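TubZ (PDB 4XCQ) is a phage-encoded cytoskeletal protein of the tubulin/FtsZ family, with a nucleotide-binding domain that holds GDP and a tubulin-like C-terminal domain. Local coordinates at residues S251-V256 / G274-K279. Sequence-based numbering, arbitrary orientation.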
ATOM      1  N   SER A 251       4.885   8.011 -17.643  1.00 41.74           N
ATOM      2  CA  SER A 251       4.261   9.232 -18.134  1.00 46.77           C
ATOM      3  C   SER A 251       5.129  10.441 -17.798  1.00 45.86           C
ATOM      4  O   SER A 251       5.298  10.797 -16.629  1.00 40.84           O
ATOM      5  CB  SER A 251       2.859   9.395 -17.551  1.00 43.85           C
ATOM      6  OG  SER A 251       2.154  10.422 -18.223  1.00 52.20           O
ATOM      7  N   THR A 252       5.682  11.070 -18.830  1.00 40.62           N
ATOM      8  CA  THR A 252       6.647  12.140 -18.626  1.00 47.12           C
ATOM      9  C   THR A 252       6.257  13.425 -19.348  1.00 52.47           C
ATOM     10  O   THR A 252       5.382  13.427 -20.217  1.00 48.77           O
ATOM     11  CB  THR A 252       8.042  11.717 -19.095  1.00 47.32           C
ATOM     12  OG1 THR A 252       8.017  11.480 -20.507  1.00 45.02           O
ATOM     13  CG2 THR A 252       8.479  10.447 -18.370  1.00 34.88           C
ATOM     14  N   THR A 253       6.920  14.519 -18.984  1.00 47.56           N
ATOM     15  CA  THR A 253       6.602  15.827 -19.541  1.00 53.01           C
ATOM     16  C   THR A 253       7.212  16.004 -20.924  1.00 57.99           C
ATOM     17  O   THR A 253       6.667  16.721 -21.761  1.00 64.50           O
ATOM     18  CB  THR A 253       7.082  16.955 -18.611  1.00 59.27           C
ATOM     19  OG1 THR A 253       8.484  16.805 -18.357  1.00 65.27           O
ATOM     20  CG2 THR A 253       6.333  16.899 -17.295  1.00 52.80           C
ATOM     21  N   ARG A 254       8.351  15.356 -21.157  1.00 57.84           N
ATOM     22  CA  ARG A 254       8.971  15.352 -22.479  1.00 56.24           C
ATOM     23  C   ARG A 254       9.466  13.961 -22.870  1.00 55.79           C
ATOM     24  O   ARG A 254       9.427  13.027 -22.069  1.00 53.65           O
ATOM     25  CB  ARG A 254      10.134  16.357 -22.554  1.00 61.55           C
ATOM     26  CG  ARG A 254      10.109  17.467 -21.513  1.00 72.56           C
ATOM     27  CD  ARG A 254       9.927  18.842 -22.158  1.00 85.49           C
ATOM     28  NE  ARG A 254      10.888  19.109 -23.225  1.00 91.67           N
ATOM     29  CZ  ARG A 254      10.701  20.000 -24.192  1.00 90.90           C
ATOM     30  NH1 ARG A 254       9.581  20.709 -24.235  1.00 90.08           N
ATOM     31  NH2 ARG A 254      11.631  20.181 -25.119  1.00 92.76           N
ATOM     32  N   VAL A 255       9.912  13.838 -24.118  1.00 57.12           N
ATOM     33  CA  VAL A 255      10.482  12.600 -24.638  1.00 55.32           C
ATOM     34  C   VAL A 255      11.659  12.150 -23.779  1.00 55.39           C
ATOM     35  O   VAL A 255      12.537  12.950 -23.456  1.00 61.96           O
ATOM     36  CB  VAL A 255      10.950  12.766 -26.107  1.00 53.56           C
ATOM     37  CG1 VAL A 255      11.797  11.580 -26.551  1.00 45.85           C
ATOM     38  CG2 VAL A 255       9.754  12.953 -27.029  1.00 44.06           C
ATOM     39  N   VAL A 256      11.672  10.877 -23.396  1.00 52.27           N
ATOM     40  CA  VAL A 256      12.749  10.352 -22.566  1.00 52.78           C
ATOM     41  C   VAL A 256      13.246   8.998 -23.064  1.00 55.62           C
ATOM     42  O   VAL A 256      12.510   8.259 -23.713  1.00 65.54           O
ATOM     43  CB  VAL A 256      12.305  10.210 -21.098  1.00 47.57           C
ATOM     44  CG1 VAL A 256      12.005  11.577 -20.495  1.00 50.53           C
ATOM     45  CG2 VAL A 256      11.096   9.301 -20.997  1.00 42.38           C
ATOM     46  N   GLY A 274       3.404   7.200 -22.017  1.00 45.20           N
ATOM     47  CA  GLY A 274       2.513   8.313 -22.283  1.00 42.66           C
ATOM     48  C   GLY A 274       3.129   9.627 -21.852  1.00 42.77           C
ATOM     49  O   GLY A 274       4.260   9.661 -21.367  1.00 45.01           O
ATOM     50  N   TYR A 275       2.388  10.714 -22.025  1.00 39.17           N
ATOM     51  CA  TYR A 275       2.881  12.027 -21.636  1.00 40.33           C
ATOM     52  C   TYR A 275       1.853  12.798 -20.820  1.00 53.95           C
ATOM     53  O   TYR A 275       0.646  12.591 -20.960  1.00 58.72           O
ATOM     54  CB  TYR A 275       3.279  12.836 -22.874  1.00 45.33           C
ATOM     55  CG  TYR A 275       4.329  12.161 -23.724  1.00 45.49           C
ATOM     56  CD1 TYR A 275       5.676  12.254 -23.399  1.00 43.70           C
ATOM     57  CD2 TYR A 275       3.973  11.426 -24.850  1.00 47.03           C
ATOM     58  CE1 TYR A 275       6.640  11.634 -24.171  1.00 46.72           C
ATOM     59  CE2 TYR A 275       4.932  10.802 -25.629  1.00 41.04           C
ATOM     60  CZ  TYR A 275       6.261  10.911 -25.285  1.00 44.86           C
ATOM     61  OH  TYR A 275       7.219  10.294 -26.052  1.00 54.62           O
ATOM     62  N   ASN A 276       2.347  13.680 -19.959  1.00 57.13           N
ATOM     63  CA  ASN A 276       1.498  14.587 -19.198  1.00 53.46           C
ATOM     64  C   ASN A 276       2.216  15.918 -19.040  1.00 53.30           C
ATOM     65  O   ASN A 276       3.402  16.029 -19.347  1.00 50.33           O
ATOM     66  CB  ASN A 276       1.150  14.007 -17.832  1.00 50.96           C
ATOM     67  CG  ASN A 276       2.326  14.014 -16.885  1.00 51.94           C
ATOM     68  OD1 ASN A 276       2.489  14.940 -16.090  1.00 54.57           O
ATOM     69  ND2 ASN A 276       3.159  12.983 -16.967  1.00 46.73           N
ATOM     70  N   SER A 277       1.508  16.926 -18.553  1.00 49.29           N
ATOM     71  CA  SER A 277       2.060  18.274 -18.534  1.00 66.66           C
ATOM     72  C   SER A 277       2.618  18.695 -17.179  1.00 63.38           C
ATOM     73  O   SER A 277       3.071  19.829 -17.029  1.00 69.82           O
ATOM     74  CB  SER A 277       0.991  19.274 -18.983  1.00 71.44           C
ATOM     75  OG  SER A 277      -0.132  19.242 -18.117  1.00 73.21           O
ATOM     76  N   LYS A 278       2.599  17.799 -16.194  1.00 55.93           N
ATOM     77  CA  LYS A 278       2.952  18.203 -14.832  1.00 51.89           C
ATOM     78  C   LYS A 278       4.006  17.335 -14.136  1.00 49.02           C
ATOM     79  O   LYS A 278       4.817  17.847 -13.367  1.00 52.35           O
ATOM     80  CB  LYS A 278       1.692  18.253 -13.958  1.00 51.41           C
ATOM     81  CG  LYS A 278       0.457  18.795 -14.662  1.00 61.24           C
ATOM     82  CD  LYS A 278      -0.621  19.202 -13.670  1.00 73.60           C
ATOM     83  CE  LYS A 278      -1.184  20.579 -14.004  1.00 85.13           C
ATOM     84  NZ  LYS A 278      -0.158  21.660 -13.922  1.00 91.33           N
ATOM     85  N   LYS A 279       4.000  16.032 -14.388  1.00 46.44           N
ATOM     86  CA  LYS A 279       4.866  15.135 -13.623  1.00 46.38           C
ATOM     87  C   LYS A 279       5.653  14.150 -14.489  1.00 42.43           C
ATOM     88  O   LYS A 279       5.252  13.821 -15.602  1.00 42.48           O
ATOM     89  CB  LYS A 279       4.033  14.353 -12.600  1.00 48.91           C
ATOM     90  CG  LYS A 279       3.263  15.216 -11.606  1.00 47.57           C
ATOM     91  CD  LYS A 279       3.992  15.319 -10.275  1.00 47.52           C
ATOM     92  CE  LYS A 279       3.165  16.077  -9.246  1.00 49.20           C
ATOM     93  NZ  LYS A 279       3.635  15.795  -7.861  1.00 44.66           N
TER
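N276 reaches across to S251, its ND2 giving a hydrogen bond to S251 OG (3.0 Å) that is slightly tilted from the amide plane. The bend at the hydrogen is modest, 153°. S251 OG stands anti to its own backbone nitrogen (chi1 -168°), on the N276 side. The same amide is held within its own loop as well: OD1 accepts from K278 N (2.9 Å), an Asx turn, completed as an Asx motif by K279 N. The bonds of N276 to K279 N and O are implausibly short, so their detail is doubtful; K278 N and S251 OG alone should fix the amide's rotation. Parallel strand pairing supplies the rest of the tight part: T252 N bonds to G274 O (3.2 Å), and N276 N returns to T252 O (3.1 Å), though from 50° above the carbonyl plane. T253 CA adds a C-H...O contact to N276 O. The outer side is looser. There the Y275 ring meets R254 O edge-on, CE1 3.8 Å away, and exposed V255 puts CG2 3.8 Å from Y275 OH, which bonds to K273 NZ. The segments lie at the C-terminal ends of the parallel strands of a beta-alpha-beta unit: strand 247-252 leads through helix 258-265 to strand 270-275, outermost in the sheet within this chain, with strand 281-287 on the other side of 247-252.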